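Local coordinates for protein hemin degrading factor (Pseudomonas aeruginosa, PDB 4MF9) that binds heme, takes part in its trafficking inside the bacterium, and has been identified as a heme-degrading enzyme, at residues A59-R63 with R172-Q178; G123-A129 with S141-Q147; W208-T214 with V311-T316. One frame throughout, in Å; residues are numbered along the deposited sequence.

Contacts 1 and 2 are neighbours in one nine-stranded antiparallel sheet, their centres 11 Å apart. Contact 2 lies in the 124-133/138-146 hairpin; strand 59-62, at the sheet's outer edge, pairs with strand 124-133 through Val60 and Leu62 and meets the chain leaving helix 166-173 in contact 1. Along the sequence contact 2 is nested within the loop that contact 1 closes. Contact 3 follows later, across the chain's centre, 44 Å from contact 1 and 35 Å from contact 2, centre to centre. It joins the end of helix 201-210 to strand 307-313 of the second sheet. Contacts 1 and 2 thus lie in the N-terminal half of the chain, and contact 3 at the heme pocket.

Contact 1 (A59-R63 with R172-Q178)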
loop_
_atom_site.group_PDB
_atom_site.type_symbol
_atom_site.label_atom_id
_atom_site.label_comp_id
_atom_site.label_asym_id
_atom_site.label_seq_id
_atom_site.Cartn_x
_atom_site.Cartn_y
_atom_site.Cartn_z
ATOM N N ALA A 59 3.065 -18.250 -15.775
ATOM C CA ALA A 59 1.907 -17.576 -15.179
ATOM C C ALA A 59 0.583 -18.109 -15.715
ATOM O O ALA A 59 0.500 -18.543 -16.865
ATOM C CB ALA A 59 1.988 -16.070 -15.408
ATOM N N VAL A 60 -0.450 -18.067 -14.875
ATOM C CA VAL A 60 -1.820 -18.399 -15.268
ATOM C C VAL A 60 -2.707 -17.190 -14.956
ATOM O O VAL A 60 -2.610 -16.599 -13.868
ATOM C CB VAL A 60 -2.355 -19.647 -14.510
ATOM C CG1 VAL A 60 -3.834 -19.885 -14.820
ATOM C CG2 VAL A 60 -1.529 -20.894 -14.832
ATOM N N ARG A 61 -3.552 -16.787 -15.892
ATOM C CA ARG A 61 -4.460 -15.698 -15.663
ATOM C C ARG A 61 -5.639 -16.215 -14.889
ATOM O O ARG A 61 -6.129 -17.242 -15.217
ATOM C CB ARG A 61 -4.853 -14.971 -16.927
ATOM C CG ARG A 61 -6.157 -14.218 -16.861
ATOM C CD ARG A 61 -5.975 -12.736 -16.625
ATOM N NE ARG A 61 -5.623 -12.082 -17.851
ATOM C CZ ARG A 61 -6.106 -10.951 -18.355
ATOM N NH1 ARG A 61 -7.069 -10.264 -17.808
ATOM N NH2 ARG A 61 -5.634 -10.562 -19.497
ATOM N N LEU A 62 -6.025 -15.509 -13.828
ATOM C CA LEU A 62 -7.145 -15.948 -13.008
ATOM C C LEU A 62 -8.340 -15.042 -13.275
ATOM O O LEU A 62 -8.194 -13.965 -13.858
ATOM C CB LEU A 62 -6.783 -15.924 -11.522
ATOM C CG LEU A 62 -5.609 -16.760 -11.007
ATOM C CD1 LEU A 62 -5.498 -16.609 -9.493
ATOM C CD2 LEU A 62 -5.741 -18.243 -11.401
ATOM N N ARG A 63 -9.516 -15.455 -12.900
ATOM C CA ARG A 63 -10.656 -14.567 -13.019
ATOM C C ARG A 63 -10.608 -13.485 -11.943
ATOM O O ARG A 63 -10.253 -13.758 -10.875
ATOM C CB ARG A 63 -11.971 -15.304 -12.964
ATOM C CG ARG A 63 -12.080 -16.489 -13.872
ATOM C CD ARG A 63 -13.506 -16.978 -13.875
ATOM N NE ARG A 63 -14.025 -17.166 -12.551
ATOM C CZ ARG A 63 -13.774 -18.233 -11.817
ATOM N NH1 ARG A 63 -13.003 -19.159 -12.286
ATOM N NH2 ARG A 63 -14.232 -18.352 -10.617
ATOM N N ARG A 172 -9.384 -23.688 -9.976
ATOM C CA ARG A 172 -10.722 -23.198 -9.658
ATOM C C ARG A 172 -10.964 -21.769 -10.139
ATOM O O ARG A 172 -12.068 -21.423 -10.584
ATOM C CB ARG A 172 -10.939 -23.289 -8.146
ATOM C CG ARG A 172 -12.190 -22.608 -7.626
ATOM C CD ARG A 172 -12.422 -23.000 -6.178
ATOM N NE ARG A 172 -11.153 -23.230 -5.487
ATOM C CZ ARG A 172 -11.052 -23.653 -4.231
ATOM N NH1 ARG A 172 -12.150 -23.902 -3.526
ATOM N NH2 ARG A 172 -9.855 -23.837 -3.685
ATOM N N LEU A 173 -9.922 -20.945 -10.057
ATOM C CA LEU A 173 -10.001 -19.531 -10.421
ATOM C C LEU A 173 -9.461 -19.231 -11.816
ATOM O O LEU A 173 -9.534 -18.096 -12.276
ATOM C CB LEU A 173 -9.231 -18.680 -9.400
ATOM C CG LEU A 173 -9.988 -18.175 -8.175
ATOM C CD1 LEU A 173 -11.206 -17.327 -8.577
ATOM C CD2 LEU A 173 -10.413 -19.312 -7.282
ATOM N N ARG A 174 -8.913 -20.218 -12.497
ATOM C CA ARG A 174 -8.308 -20.008 -13.785
ATOM C C ARG A 174 -9.286 -19.432 -14.810
ATOM O O ARG A 174 -10.356 -19.908 -14.965
ATOM C CB ARG A 174 -7.675 -21.309 -14.258
ATOM C CG ARG A 174 -7.676 -21.601 -15.736
ATOM C CD ARG A 174 -7.298 -23.046 -15.926
ATOM N NE ARG A 174 -5.897 -23.037 -16.158
ATOM C CZ ARG A 174 -5.006 -23.647 -15.417
ATOM N NH1 ARG A 174 -5.354 -24.397 -14.399
ATOM N NH2 ARG A 174 -3.767 -23.520 -15.768
ATOM N N ALA A 175 -8.859 -18.394 -15.496
ATOM C CA ALA A 175 -9.704 -17.723 -16.477
ATOM C C ALA A 175 -9.832 -18.592 -17.725
ATOM O O ALA A 175 -8.913 -19.348 -18.058
ATOM C CB ALA A 175 -9.120 -16.380 -16.835
ATOM N N ALA A 176 -10.959 -18.472 -18.420
ATOM C CA ALA A 176 -11.199 -19.264 -19.632
ATOM C C ALA A 176 -10.292 -18.809 -20.774
ATOM O O ALA A 176 -9.686 -19.625 -21.473
ATOM C CB ALA A 176 -12.658 -19.183 -20.034
ATOM N N GLU A 177 -10.196 -17.517 -20.980
ATOM C CA GLU A 177 -9.285 -17.000 -21.954
ATOM C C GLU A 177 -7.985 -16.611 -21.330
ATOM O O GLU A 177 -7.817 -15.563 -20.852
ATOM C CB GLU A 177 -9.886 -15.842 -22.776
ATOM C CG GLU A 177 -10.493 -14.708 -22.006
ATOM C CD GLU A 177 -11.708 -15.055 -21.162
ATOM O OE1 GLU A 177 -11.532 -15.560 -20.051
ATOM O OE2 GLU A 177 -12.846 -14.767 -21.612
ATOM N N GLN A 178 -7.054 -17.516 -21.420
ATOM C CA GLN A 178 -5.782 -17.396 -20.735
ATOM C C GLN A 178 -4.982 -16.181 -21.182
ATOM O O GLN A 178 -4.515 -15.414 -20.335
ATOM C CB GLN A 178 -4.994 -18.700 -20.811
ATOM C CG GLN A 178 -5.376 -19.629 -19.675
ATOM C CD GLN A 178 -5.187 -18.942 -18.334
ATOM O OE1 GLN A 178 -4.097 -18.463 -18.031
ATOM N NE2 GLN A 178 -6.247 -18.869 -17.541
#
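Strand 59-62 and the chain running out of helix 166-173 meet through backbone and side-chain hydrogen bonds at the edge of a sheet, with Arg61 and Gln178 at one end and Arg63 and Leu173 at the other. The primary amide of Gln178 imitates a neighbouring strand: its OE1 accepts from Arg61 N at 2.8 Å, and its NE2 donates to Arg61 O, also at 2.8 Å, with both bonds on lone pairs in the carbonyl plane. A bend at chi2 (-56°) folds the amide back to the strand, where NE2 also reaches Ala175 O. Glutamine suits this place because one flat group offers both a donor and an acceptor. Arg61 O takes a second bond from Ala175 N (3.0 Å). Further on, Arg63 N donates to Leu173 O at 2.7 Å, nearly along the C=O axis, and the Arg63 guanidinium presents NH1 edge-on to Arg172 O (3.0 Å), satisfying a carbonyl at the end of the helix. Apolar cover is thin: Leu62 CD2 lies 4.0 Å from Leu173 CB, and Val60 CG1 sits over a face of the Arg174 guanidinium. A single bridge, Leu62 with Arg174, marks this as irregular edge pairing, a sheet border closed by a post-helical segment.

Contact 2 (G123-A129 with S141-Q147); sequences GWNAVFA and SIQVFDQ
Val144 lies against Trp124 and Val127 on one face of an antiparallel hairpin, and this is the tightly packed part of the contact. Val144 CG1 comes obliquely against the indole, 3.5 Å from Trp124 CE3; with CG1 anti to the backbone N (chi1 177°), CG2 is left to meet Val127 CG2. On the same face Val127 CG2 lies beside Ile142 CG2, and Ile142 CD1 touches Ala129 CB at 3.6 Å, the small alanine letting the isoleucine tip close in. On the other face Phe128 and Phe145 cross at about a right angle, with Phe145 CD2 at the edge of the Phe128 ring, 4.0 Å from its CD1; Val51 touches both. The partly exposed end is looser. There Asn125 and Ala126 both face Phe145 in a classic beta bulge, and Phe145 O accepts from Asn125 N (2.8 Å) and Ala126 N (3.1 Å). Beyond it, the acceptors Asn125 OD1 and Gln147 OE1 lie 2.8 Å apart without bonding, so the modelled amide orientations there are doubtful. The chemistry implies that branched and aromatic residues fix the hairpin's core, while the bulge lets its polar end depart from regular pairing with both backbone donors satisfied.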
loop_
_atom_site.group_PDB
_atom_site.type_symbol
_atom_site.label_atom_id
_atom_site.label_comp_id
_atom_site.label_asym_id
_atom_site.label_seq_id
_atom_site.Cartn_x
_atom_site.Cartn_y
_atom_site.Cartn_z
ATOM N N GLY A 123 -11.040 -0.569 -8.920
ATOM C CA GLY A 123 -9.987 -0.387 -9.908
ATOM C C GLY A 123 -9.150 -1.641 -10.159
ATOM O O GLY A 123 -8.232 -1.643 -10.987
ATOM N N TRP A 124 -9.448 -2.718 -9.442
ATOM C CA TRP A 124 -8.700 -3.958 -9.638
ATOM C C TRP A 124 -9.079 -4.558 -10.989
ATOM O O TRP A 124 -10.253 -4.790 -11.256
ATOM C CB TRP A 124 -9.019 -4.957 -8.531
ATOM C CG TRP A 124 -8.474 -4.581 -7.187
ATOM C CD1 TRP A 124 -8.293 -3.317 -6.691
ATOM C CD2 TRP A 124 -8.021 -5.484 -6.167
ATOM N NE1 TRP A 124 -7.769 -3.383 -5.415
ATOM C CE2 TRP A 124 -7.588 -4.700 -5.074
ATOM C CE3 TRP A 124 -7.955 -6.879 -6.067
ATOM C CZ2 TRP A 124 -7.096 -5.263 -3.901
ATOM C CZ3 TRP A 124 -7.457 -7.439 -4.897
ATOM C CH2 TRP A 124 -7.036 -6.628 -3.828
ATOM N N ASN A 125 -8.096 -4.804 -11.847
ATOM C CA ASN A 125 -8.409 -5.181 -13.220
ATOM C C ASN A 125 -8.057 -6.617 -13.600
ATOM O O ASN A 125 -8.902 -7.370 -14.098
ATOM C CB ASN A 125 -7.737 -4.226 -14.198
ATOM C CG ASN A 125 -8.104 -4.529 -15.634
ATOM O OD1 ASN A 125 -9.282 -4.638 -15.969
ATOM N ND2 ASN A 125 -7.104 -4.689 -16.483
ATOM N N ALA A 126 -6.803 -6.984 -13.386
ATOM C CA ALA A 126 -6.346 -8.306 -13.776
ATOM C C ALA A 126 -5.558 -8.935 -12.638
ATOM O O ALA A 126 -4.932 -8.227 -11.830
ATOM C CB ALA A 126 -5.505 -8.223 -15.027
ATOM N N VAL A 127 -5.599 -10.262 -12.581
ATOM C CA VAL A 127 -4.934 -11.014 -11.521
ATOM C C VAL A 127 -4.297 -12.278 -12.102
ATOM O O VAL A 127 -4.929 -13.002 -12.887
ATOM C CB VAL A 127 -5.924 -11.362 -10.392
ATOM C CG1 VAL A 127 -7.226 -11.911 -10.967
ATOM C CG2 VAL A 127 -5.308 -12.345 -9.423
ATOM N N PHE A 128 -3.040 -12.526 -11.737
ATOM C CA PHE A 128 -2.294 -13.673 -12.255
ATOM C C PHE A 128 -1.715 -14.512 -11.129
ATOM O O PHE A 128 -1.356 -13.994 -10.068
ATOM C CB PHE A 128 -1.150 -13.200 -13.163
ATOM C CG PHE A 128 -1.615 -12.397 -14.347
ATOM C CD1 PHE A 128 -1.833 -11.027 -14.232
ATOM C CD2 PHE A 128 -1.837 -13.011 -15.574
ATOM C CE1 PHE A 128 -2.271 -10.289 -15.323
ATOM C CE2 PHE A 128 -2.267 -12.280 -16.668
ATOM C CZ PHE A 128 -2.486 -10.914 -16.541
ATOM N N ALA A 129 -1.632 -15.815 -11.360
ATOM C CA ALA A 129 -0.941 -16.700 -10.441
ATOM C C ALA A 129 0.355 -17.068 -11.126
ATOM O O ALA A 129 0.338 -17.640 -12.226
ATOM C CB ALA A 129 -1.773 -17.949 -10.176
ATOM N N SER A 141 3.242 -16.764 -6.500
ATOM C CA SER A 141 2.614 -15.531 -6.077
ATOM C C SER A 141 1.316 -15.258 -6.794
ATOM O O SER A 141 1.170 -15.685 -7.903
ATOM C CB SER A 141 3.534 -14.343 -6.237
ATOM O OG SER A 141 3.854 -14.040 -7.521
ATOM N N ILE A 142 0.417 -14.545 -6.129
ATOM C CA ILE A 142 -0.790 -13.988 -6.762
ATOM C C ILE A 142 -0.574 -12.496 -6.951
ATOM O O ILE A 142 -0.227 -11.858 -6.036
ATOM C CB ILE A 142 -2.039 -14.242 -5.904
ATOM C CG1 ILE A 142 -2.244 -15.745 -5.658
ATOM C CG2 ILE A 142 -3.238 -13.578 -6.490
ATOM C CD1 ILE A 142 -2.401 -16.508 -6.913
ATOM N N GLN A 143 -0.688 -11.993 -8.161
ATOM C CA GLN A 143 -0.387 -10.605 -8.390
ATOM C C GLN A 143 -1.533 -9.862 -9.087
ATOM O O GLN A 143 -1.991 -10.283 -10.094
ATOM C CB GLN A 143 0.932 -10.389 -9.138
ATOM C CG GLN A 143 2.120 -11.167 -8.595
ATOM C CD GLN A 143 3.494 -10.735 -9.125
ATOM O OE1 GLN A 143 3.622 -9.882 -9.924
ATOM N NE2 GLN A 143 4.495 -11.336 -8.604
ATOM N N VAL A 144 -1.934 -8.739 -8.528
ATOM C CA VAL A 144 -3.090 -7.992 -9.014
ATOM C C VAL A 144 -2.652 -6.668 -9.630
ATOM O O VAL A 144 -1.783 -5.978 -9.076
ATOM C CB VAL A 144 -4.096 -7.718 -7.858
ATOM C CG1 VAL A 144 -5.275 -6.882 -8.359
ATOM C CG2 VAL A 144 -4.598 -9.033 -7.273
ATOM N N PHE A 145 -3.281 -6.299 -10.748
ATOM C CA PHE A 145 -2.957 -5.061 -11.459
ATOM C C PHE A 145 -4.185 -4.200 -11.765
ATOM O O PHE A 145 -5.294 -4.725 -11.931
ATOM C CB PHE A 145 -2.176 -5.394 -12.737
ATOM C CG PHE A 145 -0.911 -6.152 -12.463
ATOM C CD1 PHE A 145 0.271 -5.474 -12.184
ATOM C CD2 PHE A 145 -0.912 -7.544 -12.434
ATOM C CE1 PHE A 145 1.439 -6.165 -11.902
ATOM C CE2 PHE A 145 0.262 -8.244 -12.146
ATOM C CZ PHE A 145 1.434 -7.549 -11.879
ATOM N N ASP A 146 -3.986 -2.879 -11.819
ATOM C CA ASP A 146 -5.100 -1.939 -11.998
ATOM C C ASP A 146 -5.406 -1.636 -13.472
ATOM O O ASP A 146 -4.804 -2.227 -14.364
ATOM C CB ASP A 146 -4.910 -0.642 -11.169
ATOM C CG ASP A 146 -3.738 0.217 -11.633
ATOM O OD1 ASP A 146 -3.305 0.113 -12.796
ATOM O OD2 ASP A 146 -3.246 1.034 -10.816
ATOM N N GLN A 147 -6.282 -0.683 -13.724
ATOM C CA GLN A 147 -6.688 -0.374 -15.053
ATOM C C GLN A 147 -5.558 0.088 -15.944
ATOM O O GLN A 147 -5.681 0.054 -17.147
ATOM C CB GLN A 147 -7.771 0.652 -15.030
ATOM C CG GLN A 147 -8.986 0.157 -15.692
ATOM C CD GLN A 147 -9.536 -0.957 -14.964
ATOM O OE1 GLN A 147 -9.865 -1.937 -15.540
ATOM N NE2 GLN A 147 -9.630 -0.821 -13.684
#

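Contact 3 (W208-T214 with V311-T316); sequences WAALKDT and VRKPST. With HEM (protoporphyrin IX containing Fe), chain C.
Lys212 O accepts from Thr316 N at 2.6 Å, the bond that ties the turn after helix 201-210 to the loop after strand 307-313. Methyl CG2 of Thr316 packs on Lys212 CB at 3.7 Å, while the bent lysine chain brings NZ back to a hydrogen bond with Ala210 O. Nearer the helix, Trp208 NE1 donates to Arg312 O at 2.9 Å, and this carbonyl oxygen lies in the plane of the indole. Tryptophan serves doubly here, since its apolar edge also meets Val311 CG1, 3.7 Å from CZ2. Pro314 CD approaches Trp208 CD1 obliquely at 3.7 Å, and Leu211 CB flanks the same proline, a compact, rigid residue well suited to ending the strand. Toward the heme, Thr214 OG1 is hydrogen-bonded to propionate oxygen O2A, although the modelled separation is doubtfully short. Lys313, another heme-binding residue, has a salt bridge with Glu324; its modelled approach to the second propionate is doubtful. Asp213 OD2 bonds ND1 of His215, the axial iron ligand. The chemistry implies a junction of polar and apolar contacts that brings Thr214 and Lys313 to the propionate side of the pocket, and Asp213 probably helps orient the axial histidine.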
loop_
_atom_site.group_PDB
_atom_site.type_symbol
_atom_site.label_atom_id
_atom_site.label_comp_id
_atom_site.label_asym_id
_atom_site.label_seq_id
_atom_site.Cartn_x
_atom_site.Cartn_y
_atom_site.Cartn_z
ATOM N N TRP A 208 -13.373 20.469 10.331
ATOM C CA TRP A 208 -12.232 19.761 10.925
ATOM C C TRP A 208 -12.414 19.625 12.433
ATOM O O TRP A 208 -12.295 18.531 12.987
ATOM C CB TRP A 208 -10.919 20.503 10.631
ATOM C CG TRP A 208 -9.659 19.707 10.962
ATOM C CD1 TRP A 208 -9.313 19.163 12.172
ATOM C CD2 TRP A 208 -8.582 19.402 10.066
ATOM N NE1 TRP A 208 -8.093 18.528 12.076
ATOM C CE2 TRP A 208 -7.627 18.659 10.790
ATOM C CE3 TRP A 208 -8.337 19.684 8.718
ATOM C CZ2 TRP A 208 -6.438 18.203 10.212
ATOM C CZ3 TRP A 208 -7.158 19.231 8.147
ATOM C CH2 TRP A 208 -6.223 18.498 8.891
ATOM N N ALA A 209 -12.719 20.727 13.080
ATOM C CA ALA A 209 -12.967 20.785 14.503
ATOM C C ALA A 209 -14.154 19.860 14.897
ATOM O O ALA A 209 -14.183 19.336 15.957
ATOM C CB ALA A 209 -13.243 22.220 14.894
ATOM N N ALA A 210 -15.086 19.676 13.992
ATOM C CA ALA A 210 -16.284 18.870 14.198
ATOM C C ALA A 210 -16.147 17.361 13.883
ATOM O O ALA A 210 -17.002 16.566 14.182
ATOM C CB ALA A 210 -17.433 19.504 13.442
ATOM N N LEU A 211 -14.992 16.944 13.399
ATOM C CA LEU A 211 -14.784 15.565 12.999
ATOM C C LEU A 211 -15.082 14.604 14.073
ATOM O O LEU A 211 -14.715 14.818 15.162
ATOM C CB LEU A 211 -13.347 15.390 12.581
ATOM C CG LEU A 211 -13.264 15.570 11.100
ATOM C CD1 LEU A 211 -11.857 15.880 10.651
ATOM C CD2 LEU A 211 -13.817 14.315 10.446
ATOM N N LYS A 212 -15.853 13.549 13.772
ATOM C CA LYS A 212 -16.115 12.520 14.745
ATOM C C LYS A 212 -15.407 11.145 14.622
ATOM O O LYS A 212 -15.299 10.410 15.521
ATOM C CB LYS A 212 -17.596 12.375 14.989
ATOM C CG LYS A 212 -18.261 13.720 15.089
ATOM C CD LYS A 212 -18.791 14.021 16.457
ATOM C CE LYS A 212 -18.033 15.009 17.357
ATOM N NZ LYS A 212 -18.071 16.484 17.081
ATOM N N ASP A 213 -14.818 10.903 13.512
ATOM C CA ASP A 213 -14.072 9.658 13.318
ATOM C C ASP A 213 -13.071 9.899 12.198
ATOM O O ASP A 213 -13.409 10.540 11.197
ATOM C CB ASP A 213 -15.044 8.523 12.974
ATOM C CG ASP A 213 -14.352 7.268 12.484
ATOM O OD1 ASP A 213 -14.878 6.664 11.529
ATOM O OD2 ASP A 213 -13.310 6.872 13.053
ATOM N N THR A 214 -11.871 9.373 12.354
ATOM C CA THR A 214 -10.811 9.610 11.389
ATOM C C THR A 214 -11.161 9.109 9.996
ATOM O O THR A 214 -10.612 9.501 9.053
ATOM C CB THR A 214 -9.480 8.988 11.812
ATOM O OG1 THR A 214 -9.673 7.612 12.102
ATOM C CG2 THR A 214 -8.903 9.718 13.038
ATOM N N VAL A 311 -0.245 15.648 12.084
ATOM C CA VAL A 311 -1.664 15.982 11.903
ATOM C C VAL A 311 -2.457 15.548 13.121
ATOM O O VAL A 311 -2.206 14.467 13.662
ATOM C CB VAL A 311 -2.247 15.274 10.661
ATOM C CG1 VAL A 311 -3.708 15.705 10.408
ATOM C CG2 VAL A 311 -1.396 15.560 9.434
ATOM N N ARG A 312 -3.408 16.371 13.541
ATOM C CA ARG A 312 -4.265 16.065 14.643
ATOM C C ARG A 312 -5.741 16.186 14.218
ATOM O O ARG A 312 -6.154 17.204 13.731
ATOM C CB ARG A 312 -3.967 16.898 15.895
ATOM C CG ARG A 312 -2.529 17.303 16.129
ATOM C CD ARG A 312 -2.368 18.209 17.347
ATOM N NE ARG A 312 -0.990 18.470 17.611
ATOM C CZ ARG A 312 -0.311 19.451 17.073
ATOM N NH1 ARG A 312 -0.901 20.293 16.272
ATOM N NH2 ARG A 312 0.965 19.566 17.333
ATOM N N LYS A 313 -6.492 15.137 14.400
ATOM C CA LYS A 313 -7.883 15.105 14.032
ATOM C C LYS A 313 -8.768 14.719 15.237
ATOM O O LYS A 313 -8.515 13.775 15.889
ATOM C CB LYS A 313 -8.122 14.124 12.878
ATOM C CG LYS A 313 -7.153 14.149 11.730
ATOM C CD LYS A 313 -7.636 13.338 10.537
ATOM C CE LYS A 313 -6.835 12.058 10.396
ATOM N NZ LYS A 313 -5.562 12.166 9.665
ATOM N N PRO A 314 -9.800 15.495 15.510
ATOM C CA PRO A 314 -10.756 15.162 16.553
ATOM C C PRO A 314 -11.538 13.923 16.126
ATOM O O PRO A 314 -11.611 13.649 14.988
ATOM C CB PRO A 314 -11.723 16.343 16.576
ATOM C CG PRO A 314 -11.282 17.265 15.594
ATOM C CD PRO A 314 -10.212 16.674 14.765
ATOM N N SER A 315 -12.087 13.222 17.095
ATOM C CA SER A 315 -12.926 12.069 16.809
ATOM C C SER A 315 -13.698 11.737 18.079
ATOM O O SER A 315 -13.396 12.276 19.148
ATOM C CB SER A 315 -12.077 10.867 16.381
ATOM O OG SER A 315 -11.435 10.264 17.492
ATOM N N THR A 316 -14.641 10.820 17.979
ATOM C CA THR A 316 -15.445 10.387 19.103
ATOM C C THR A 316 -14.596 9.793 20.188
ATOM O O THR A 316 -14.959 9.838 21.309
ATOM C CB THR A 316 -16.528 9.374 18.697
ATOM O OG1 THR A 316 -15.917 8.314 17.968
ATOM C CG2 THR A 316 -17.496 10.000 17.831
HETATM C CHA HEM C . -7.456 4.471 10.257
HETATM C CHB HEM C . -8.950 0.635 12.598
HETATM C CHC HEM C . -11.941 -0.351 8.964
HETATM C CHD HEM C . -9.540 2.796 6.272
HETATM C C1A HEM C . -7.673 3.552 11.244
HETATM C C2A HEM C . -7.135 3.607 12.561
HETATM C C3A HEM C . -7.574 2.552 13.205
HETATM C C4A HEM C . -8.332 1.819 12.293
HETATM C CMA HEM C . -7.239 2.198 14.626
HETATM C CAA HEM C . -6.273 4.657 13.167
HETATM C CBA HEM C . -6.710 5.215 14.546
HETATM C CGA HEM C . -7.903 6.070 14.318
HETATM O O1A HEM C . -8.893 5.991 15.040
HETATM O O2A HEM C . -7.860 6.835 13.392
HETATM C C1B HEM C . -9.912 0.087 11.761
HETATM C C2B HEM C . -10.633 -1.035 12.197
HETATM C C3B HEM C . -11.495 -1.348 11.220
HETATM C C4B HEM C . -11.261 -0.361 10.142
HETATM C CMB HEM C . -10.487 -1.713 13.527
HETATM C CAB HEM C . -12.457 -2.485 11.332
HETATM C CBB HEM C . -12.921 -3.184 10.343
HETATM C C1C HEM C . -11.585 0.408 7.913
HETATM C C2C HEM C . -12.234 0.432 6.696
HETATM C C3C HEM C . -11.567 1.325 5.914
HETATM C C4C HEM C . -10.479 1.861 6.659
HETATM C CMC HEM C . -13.452 -0.358 6.325
HETATM C CAC HEM C . -11.907 1.651 4.550
HETATM C CBC HEM C . -11.042 2.359 3.885
HETATM C C1D HEM C . -8.764 3.556 7.157
HETATM C C2D HEM C . -7.944 4.743 6.767
HETATM C C3D HEM C . -7.393 5.193 7.892
HETATM C C4D HEM C . -7.857 4.291 8.951
HETATM C CMD HEM C . -7.738 5.376 5.408
HETATM C CAD HEM C . -6.470 6.377 8.017
HETATM C CBD HEM C . -7.254 7.556 8.591
HETATM C CGD HEM C . -6.687 8.940 8.502
HETATM O O1D HEM C . -6.666 9.561 9.543
HETATM O O2D HEM C . -6.300 9.464 7.468
HETATM N NA HEM C . -8.403 2.434 11.093
HETATM N NB HEM C . -10.306 0.477 10.539
HETATM N NC HEM C . -10.566 1.266 7.855
HETATM N ND HEM C . -8.659 3.341 8.460
HETATM FE FE HEM C . -9.480 2.016 9.434
#